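Local structure of orotidine 5'-phosphate decarboxylase (Pyrococcus horikoshii, 2CZD) at residues V40-I43 and R44-E48; R72-G76 and A77-Y81; G147-R150 and D151-E155. The protein probably catalyses the decarboxylation of orotidine 5'-monophosphate to UMP, the final step of de novo UMP synthesis. All coordinates share one frame; numbering follows the deposited sequence.

Contact 1. Residues V40-I43 and R44-E48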
loop_
_atom_site.group_PDB
_atom_site.type_symbol
_atom_site.label_atom_id
_atom_site.label_comp_id
_atom_site.label_asym_id
_atom_site.label_seq_id
_atom_site.Cartn_x
_atom_site.Cartn_y
_atom_site.Cartn_z
ATOM N N VAL B 40 4.579 1.662 -14.375
ATOM C CA VAL B 40 5.766 1.638 -13.534
ATOM C C VAL B 40 7.007 2.111 -14.317
ATOM O O VAL B 40 7.981 2.588 -13.727
ATOM C CB VAL B 40 5.999 0.215 -12.937
ATOM C CG1 VAL B 40 6.364 -0.770 -14.039
ATOM C CG2 VAL B 40 7.074 0.264 -11.856
ATOM N N ASP B 41 6.973 2.005 -15.644
ATOM C CA ASP B 41 8.115 2.454 -16.440
ATOM C C ASP B 41 8.381 3.960 -16.344
ATOM O O ASP B 41 9.419 4.436 -16.830
ATOM C CB ASP B 41 7.951 2.071 -17.917
ATOM C CG ASP B 41 8.270 0.610 -18.179
ATOM O OD1 ASP B 41 9.270 0.111 -17.628
ATOM O OD2 ASP B 41 7.533 -0.044 -18.951
ATOM N N ILE B 42 7.460 4.716 -15.745
ATOM C CA ILE B 42 7.687 6.149 -15.581
ATOM C C ILE B 42 8.931 6.277 -14.696
ATOM O O ILE B 42 9.685 7.251 -14.771
ATOM C CB ILE B 42 6.466 6.870 -14.897
ATOM C CG1 ILE B 42 6.689 8.384 -14.845
ATOM C CG2 ILE B 42 6.278 6.393 -13.456
ATOM C CD1 ILE B 42 6.741 9.054 -16.196
ATOM N N ILE B 43 9.144 5.285 -13.843
ATOM C CA ILE B 43 10.313 5.327 -12.975
ATOM C C ILE B 43 11.602 5.199 -13.797
ATOM O O ILE B 43 12.567 5.918 -13.554
ATOM C CB ILE B 43 10.260 4.203 -11.915
ATOM C CG1 ILE B 43 9.142 4.499 -10.919
ATOM C CG2 ILE B 43 11.575 4.111 -11.171
ATOM C CD1 ILE B 43 8.839 3.329 -9.986
ATOM N N ARG B 44 11.615 4.295 -14.774
ATOM C CA ARG B 44 12.815 4.125 -15.585
ATOM C C ARG B 44 13.003 5.332 -16.481
ATOM O O ARG B 44 14.137 5.775 -16.700
ATOM C CB ARG B 44 12.754 2.853 -16.438
ATOM C CG ARG B 44 13.995 2.644 -17.337
ATOM C CD ARG B 44 15.314 2.441 -16.548
ATOM N NE ARG B 44 15.365 1.167 -15.820
ATOM C CZ ARG B 44 16.251 0.883 -14.869
ATOM N NH1 ARG B 44 17.169 1.778 -14.524
ATOM N NH2 ARG B 44 16.215 -0.289 -14.249
ATOM N N ARG B 45 11.903 5.871 -16.997
ATOM C CA ARG B 45 12.000 7.046 -17.860
ATOM C C ARG B 45 12.639 8.182 -17.061
ATOM O O ARG B 45 13.557 8.859 -17.543
ATOM C CB ARG B 45 10.617 7.483 -18.348
ATOM C CG ARG B 45 9.890 6.464 -19.201
ATOM C CD ARG B 45 8.448 6.909 -19.447
ATOM N NE ARG B 45 8.413 8.245 -20.029
ATOM C CZ ARG B 45 7.304 8.932 -20.280
ATOM N NH1 ARG B 45 6.114 8.412 -19.998
ATOM N NH2 ARG B 45 7.389 10.138 -20.830
ATOM N N LEU B 46 12.155 8.386 -15.836
ATOM C CA LEU B 46 12.691 9.431 -14.977
ATOM C C LEU B 46 14.170 9.171 -14.678
ATOM O O LEU B 46 14.991 10.092 -14.743
ATOM C CB LEU B 46 11.892 9.515 -13.663
ATOM C CG LEU B 46 10.508 10.187 -13.692
ATOM C CD1 LEU B 46 9.730 9.850 -12.413
ATOM C CD2 LEU B 46 10.668 11.700 -13.859
ATOM N N LYS B 47 14.523 7.925 -14.383
ATOM C CA LYS B 47 15.917 7.618 -14.082
ATOM C C LYS B 47 16.811 7.899 -15.293
ATOM O O LYS B 47 17.882 8.481 -15.153
ATOM C CB LYS B 47 16.073 6.148 -13.654
ATOM C CG LYS B 47 17.509 5.729 -13.351
ATOM C CD LYS B 47 18.171 6.666 -12.321
ATOM C CE LYS B 47 17.500 6.606 -10.939
ATOM N NZ LYS B 47 17.752 5.299 -10.258
ATOM N N GLU B 48 16.368 7.483 -16.475
ATOM C CA GLU B 48 17.160 7.690 -17.685
ATOM C C GLU B 48 17.249 9.161 -18.085
ATOM O O GLU B 48 18.305 9.636 -18.522
ATOM C CB GLU B 48 16.569 6.877 -18.838
ATOM C CG GLU B 48 16.693 5.362 -18.664
ATOM C CD GLU B 48 18.125 4.871 -18.806
ATOM O OE1 GLU B 48 18.820 5.315 -19.750
ATOM O OE2 GLU B 48 18.548 4.034 -17.980
#

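Contact 2. Residues R72-G76 and A77-Y81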
loop_
_atom_site.group_PDB
_atom_site.type_symbol
_atom_site.label_atom_id
_atom_site.label_comp_id
_atom_site.label_asym_id
_atom_site.label_seq_id
_atom_site.Cartn_x
_atom_site.Cartn_y
_atom_site.Cartn_z
ATOM N N ARG B 72 10.597 -5.991 -6.053
ATOM C CA ARG B 72 11.380 -6.492 -7.172
ATOM C C ARG B 72 11.051 -5.720 -8.441
ATOM O O ARG B 72 11.958 -5.310 -9.159
ATOM C CB ARG B 72 11.103 -7.987 -7.370
ATOM C CG ARG B 72 11.917 -8.657 -8.460
ATOM C CD ARG B 72 11.867 -10.171 -8.260
ATOM N NE ARG B 72 11.841 -10.900 -9.521
ATOM C CZ ARG B 72 12.877 -11.027 -10.342
ATOM N NH1 ARG B 72 14.048 -10.472 -10.036
ATOM N NH2 ARG B 72 12.744 -11.712 -11.474
ATOM N N LYS B 73 9.761 -5.520 -8.718
ATOM C CA LYS B 73 9.336 -4.783 -9.911
ATOM C C LYS B 73 9.726 -3.294 -9.870
ATOM O O LYS B 73 10.212 -2.734 -10.858
ATOM C CB LYS B 73 7.815 -4.888 -10.051
ATOM C CG LYS B 73 7.235 -4.288 -11.309
ATOM C CD LYS B 73 7.514 -5.200 -12.505
ATOM C CE LYS B 73 6.784 -4.706 -13.755
ATOM N NZ LYS B 73 7.124 -5.603 -14.909
ATOM N N VAL B 74 9.509 -2.654 -8.724
ATOM C CA VAL B 74 9.787 -1.229 -8.576
ATOM C C VAL B 74 11.286 -0.902 -8.507
ATOM O O VAL B 74 11.733 0.040 -9.166
ATOM C CB VAL B 74 9.005 -0.698 -7.343
ATOM C CG1 VAL B 74 9.317 0.751 -7.079
ATOM C CG2 VAL B 74 7.513 -0.842 -7.615
ATOM N N PHE B 75 12.070 -1.655 -7.738
ATOM C CA PHE B 75 13.523 -1.412 -7.725
ATOM C C PHE B 75 14.012 -1.762 -9.129
ATOM O O PHE B 75 14.917 -1.117 -9.671
ATOM C CB PHE B 75 14.237 -2.312 -6.715
ATOM C CG PHE B 75 14.098 -1.853 -5.277
ATOM C CD1 PHE B 75 14.484 -0.564 -4.893
ATOM C CD2 PHE B 75 13.652 -2.730 -4.300
ATOM C CE1 PHE B 75 14.425 -0.169 -3.539
ATOM C CE2 PHE B 75 13.587 -2.346 -2.964
ATOM C CZ PHE B 75 13.975 -1.065 -2.579
ATOM N N GLY B 76 13.391 -2.786 -9.712
ATOM C CA GLY B 76 13.736 -3.223 -11.058
ATOM C C GLY B 76 13.562 -2.148 -12.121
ATOM O O GLY B 76 14.333 -2.068 -13.086
ATOM N N ALA B 77 12.556 -1.304 -11.933
ATOM C CA ALA B 77 12.264 -0.219 -12.865
ATOM C C ALA B 77 13.169 0.987 -12.652
ATOM O O ALA B 77 13.164 1.912 -13.461
ATOM C CB ALA B 77 10.790 0.192 -12.736
ATOM N N GLY B 78 13.936 0.987 -11.562
ATOM C CA GLY B 78 14.841 2.094 -11.333
ATOM C C GLY B 78 14.749 2.808 -10.000
ATOM O O GLY B 78 15.529 3.733 -9.753
ATOM N N ALA B 79 13.808 2.419 -9.141
ATOM C CA ALA B 79 13.724 3.072 -7.835
ATOM C C ALA B 79 14.975 2.793 -7.031
ATOM O O ALA B 79 15.537 1.696 -7.098
ATOM C CB ALA B 79 12.493 2.567 -7.033
ATOM N N ASP B 80 15.404 3.792 -6.267
ATOM C CA ASP B 80 16.558 3.654 -5.399
ATOM C C ASP B 80 16.128 3.381 -3.964
ATOM O O ASP B 80 16.885 2.796 -3.196
ATOM C CB ASP B 80 17.413 4.918 -5.452
ATOM C CG ASP B 80 18.031 5.116 -6.804
ATOM O OD1 ASP B 80 18.989 4.373 -7.139
ATOM O OD2 ASP B 80 17.543 5.999 -7.528
ATOM N N TYR B 81 14.920 3.819 -3.601
ATOM C CA TYR B 81 14.406 3.601 -2.243
ATOM C C TYR B 81 12.923 3.327 -2.305
ATOM O O TYR B 81 12.225 3.867 -3.156
ATOM C CB TYR B 81 14.572 4.836 -1.332
ATOM C CG TYR B 81 15.941 5.448 -1.323
ATOM C CD1 TYR B 81 16.306 6.371 -2.304
ATOM C CD2 TYR B 81 16.886 5.078 -0.369
ATOM C CE1 TYR B 81 17.593 6.914 -2.332
ATOM C CE2 TYR B 81 18.185 5.617 -0.391
ATOM C CZ TYR B 81 18.520 6.526 -1.381
ATOM O OH TYR B 81 19.811 7.007 -1.447
#

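Contact 3. Residues G147-R150 and D151-E155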
loop_
_atom_site.group_PDB
_atom_site.type_symbol
_atom_site.label_atom_id
_atom_site.label_comp_id
_atom_site.label_asym_id
_atom_site.label_seq_id
_atom_site.Cartn_x
_atom_site.Cartn_y
_atom_site.Cartn_z
ATOM N N GLY B 147 12.568 16.827 15.892
ATOM C CA GLY B 147 13.472 16.630 17.010
ATOM C C GLY B 147 13.092 15.438 17.873
ATOM O O GLY B 147 13.960 14.688 18.326
ATOM N N TYR B 148 11.790 15.251 18.086
ATOM C CA TYR B 148 11.301 14.153 18.912
ATOM C C TYR B 148 11.801 12.836 18.339
ATOM O O TYR B 148 12.283 11.963 19.061
ATOM C CB TYR B 148 9.774 14.131 18.930
ATOM C CG TYR B 148 9.202 13.021 19.777
ATOM C CD1 TYR B 148 8.867 13.242 21.106
ATOM C CD2 TYR B 148 9.012 11.750 19.256
ATOM C CE1 TYR B 148 8.350 12.216 21.900
ATOM C CE2 TYR B 148 8.498 10.709 20.046
ATOM C CZ TYR B 148 8.169 10.959 21.368
ATOM O OH TYR B 148 7.634 9.954 22.148
ATOM N N ILE B 149 11.669 12.699 17.029
ATOM C CA ILE B 149 12.106 11.475 16.377
ATOM C C ILE B 149 13.631 11.366 16.386
ATOM O O ILE B 149 14.185 10.301 16.682
ATOM C CB ILE B 149 11.530 11.399 14.928
ATOM C CG1 ILE B 149 10.005 11.198 15.037
ATOM C CG2 ILE B 149 12.241 10.315 14.109
ATOM C CD1 ILE B 149 9.246 11.289 13.714
ATOM N N ARG B 150 14.301 12.459 16.068
ATOM C CA ARG B 150 15.754 12.465 16.041
ATOM C C ARG B 150 16.351 12.040 17.391
ATOM O O ARG B 150 17.363 11.324 17.424
ATOM C CB ARG B 150 16.247 13.876 15.654
ATOM C CG ARG B 150 17.758 14.021 15.534
ATOM C CD ARG B 150 18.327 13.237 14.335
ATOM N NE ARG B 150 18.565 11.819 14.617
ATOM C CZ ARG B 150 18.759 10.893 13.674
ATOM N NH1 ARG B 150 18.724 11.223 12.383
ATOM N NH2 ARG B 150 19.016 9.639 14.032
ATOM N N ASP B 151 15.730 12.469 18.491
ATOM C CA ASP B 151 16.249 12.142 19.817
ATOM C C ASP B 151 16.110 10.660 20.164
ATOM O O ASP B 151 16.758 10.185 21.100
ATOM C CB ASP B 151 15.526 12.949 20.902
ATOM C CG ASP B 151 15.814 14.440 20.831
ATOM O OD1 ASP B 151 16.821 14.832 20.208
ATOM O OD2 ASP B 151 15.027 15.217 21.419
ATOM N N ARG B 152 15.264 9.934 19.431
ATOM C CA ARG B 152 15.039 8.519 19.713
ATOM C C ARG B 152 15.610 7.592 18.653
ATOM O O ARG B 152 15.754 6.388 18.883
ATOM C CB ARG B 152 13.532 8.271 19.851
ATOM C CG ARG B 152 12.963 8.936 21.081
ATOM C CD ARG B 152 11.461 9.085 21.045
ATOM N NE ARG B 152 11.023 9.627 22.329
ATOM C CZ ARG B 152 11.244 10.875 22.745
ATOM N NH1 ARG B 152 10.820 11.254 23.948
ATOM N NH2 ARG B 152 11.852 11.763 21.959
ATOM N N LEU B 153 15.948 8.169 17.505
ATOM C CA LEU B 153 16.443 7.420 16.358
ATOM C C LEU B 153 17.954 7.257 16.307
ATOM O O LEU B 153 18.702 8.218 16.512
ATOM C CB LEU B 153 15.959 8.101 15.066
ATOM C CG LEU B 153 16.162 7.393 13.716
ATOM C CD1 LEU B 153 15.234 6.178 13.599
ATOM C CD2 LEU B 153 15.821 8.381 12.591
ATOM N N LYS B 154 18.405 6.033 16.024
ATOM C CA LYS B 154 19.841 5.763 15.940
ATOM C C LYS B 154 20.537 6.641 14.888
ATOM O O LYS B 154 20.017 6.880 13.788
ATOM C CB LYS B 154 20.069 4.285 15.601
ATOM C CG LYS B 154 21.503 3.810 15.754
ATOM C CD LYS B 154 21.671 2.434 15.119
ATOM C CE LYS B 154 20.785 1.410 15.772
ATOM N NZ LYS B 154 21.285 1.030 17.116
ATOM N N GLU B 155 21.728 7.128 15.227
ATOM C CA GLU B 155 22.473 7.946 14.284
ATOM C C GLU B 155 22.784 7.057 13.089
ATOM O O GLU B 155 22.944 5.834 13.217
ATOM C CB GLU B 155 23.772 8.458 14.918
ATOM C CG GLU B 155 24.688 7.344 15.397
ATOM C CD GLU B 155 24.478 6.960 16.853
ATOM O OE1 GLU B 155 23.352 7.097 17.390
ATOM O OE2 GLU B 155 25.462 6.500 17.477
#

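Contact 1. Residues V40-I43 and R44-E48
The nearly straight bond from Arg-45 N to Asp-41 O (2.9 Å, 164° at the hydrogen) is the first of three successive i to i+4 bonds in helix 41-50, one of the outer helices of the TIM barrel. Leu-46 N to Ile-42 O and Lys-47 N to Ile-43 O continue the series. The side chains meet three and four residues apart. With its CG lying beside its own backbone N (chi1 -62°), Arg-45 runs back toward the start of the helix, and this CG comes within 3.2 Å of Asp-41 O. Further out the chain bends at chi3, and the Ile-42 methyl CD1 lies over one face of the guanidinium, 3.8 Å above its plane and offset toward the rim. NH2 of the same guanidinium makes a salt bridge with Glu-12, which probably limits how far the group can swing away from the methyl. On the buried side, Ile-43 and Leu-46 both reach Ile-54 of strand 53-60, joining the helix to the barrel wall. Leu-46 also leans back over the preceding turn: its CG sits 3.2 Å from Ile-42 O, and its CD1 meets Ile-42 CG1 obliquely at 4.2 Å.

Contact 2. Residues R72-G76 and A77-Y81
Val-74 carries CG1 opposite its backbone N (chi1 176°), which brings this methyl to Ala-79 CB, while Phe-75 places its ring beside its own N (chi1 -78°) and thereby runs it along the outgoing chain. The Val-74 CG1 to Ala-79 CB distance is 3.7 Å. The phenyl comes in edge-on: CD1 lies 3.3 Å from Ala-79 O, which is in the plane of the ring, and CE1 continues past Asp-80 to Tyr-81 CA. A carbonyl oxygen facing the weakly positive rim of an aromatic ring is likely to be mildly favourable. Beneath these side chains the end of helix 64-76 is closed by a Schellman motif. Ala-79 N reaches back to Val-74 O at 3.2 Å, and inside that bond Gly-78 N binds Phe-75 O at 3.0 Å, approaching from above the carbonyl plane. Gly-78 has a phi of 126°, where a CB would be jammed against the carbonyl oxygen of Ala-77; this reversal turns the chain toward strand 81-85. Val-74 and Ala-79 form the apolar pair that commonly accompanies this cap. Ala-77 N divides itself between two weak bonds, to Lys-73 O and Val-74 O, as the helical pattern gives out. Val-74 also packs on Leu-58, a substrate-site residue of strand 53-60, and Lys-73 touches Leu-36 of the second subunit. At the far end of the turn, the Tyr-81 CB points away from the helix, and the OH of this residue is hydrogen-bonded to Glu-53 OE2.

Contact 3. Residues G147-R150 and D151-E155
Asp-151 N still binds Gly-147 O in an i to i+4 bond of 2.8 Å, whereas Arg-152 N turns to Ile-149 O at 3.0 Å as helix 144-150 gives way to the loop before strand 158-161. Arg-152 then doubles back, extended from CG to NE, and lays its guanidinium flat over one face of the Tyr-148 ring. This is a cation-pi stack, with centres 3.5 Å apart and planes at 7°. From the same position NH2 donates to Tyr-148 O at 2.9 Å, so one residue supplies both the aromatic face and the acceptor. The phenol OH is hydrogen-bonded to Asp-122 of helix 121-131, which restrains the far end of the ring. An alanine in place of Tyr-148 is likely to leave the Arg-152 guanidinium without its stacking surface and freer to turn, and Asp-122 without its phenol partner. Arg-150, bent at chi2 and chi3, sends NH2 the other way, to Leu-153 O at 2.9 Å and, weakly, to Lys-154 O. Both oxygens lie at the edge of its guanidinium, while Leu-153 CD2 lies over a face. Underneath, Ile-149 and Leu-153 pack together against Val-136 and Ile-159 of the barrel strands. Arg-150 thus ties the outgoing loop back to the helix end, while the positive charge of Arg-152, bound to a carbonyl of the last helical turn, probably offsets the negative end of the helix dipole.

How the contacts relate
All three contacts lie on the outer layer of one eight-stranded TIM barrel and follow one another along the chain. Contacts 1 and 2 are neighbours, their centres 9 Å apart: helix 41-50, which precedes strand 53-60, lies beside the turn leading from helix 64-76 into strand 81-85. Lys-47 NZ joins them, bonded to Gly-78 O and in a salt bridge with Asp-80 OD2, each at 2.8 Å, and Arg-44 NH2 adds a weak bond to Gly-76 O. Contact 3, before strand 158-161, lies across the barrel from contact 1, with centres about 33 Å apart, and does not touch either. Contacts 1 and 2 thus tie two successive beta-alpha units together, whereas contact 3 belongs to a separate part of the same barrel.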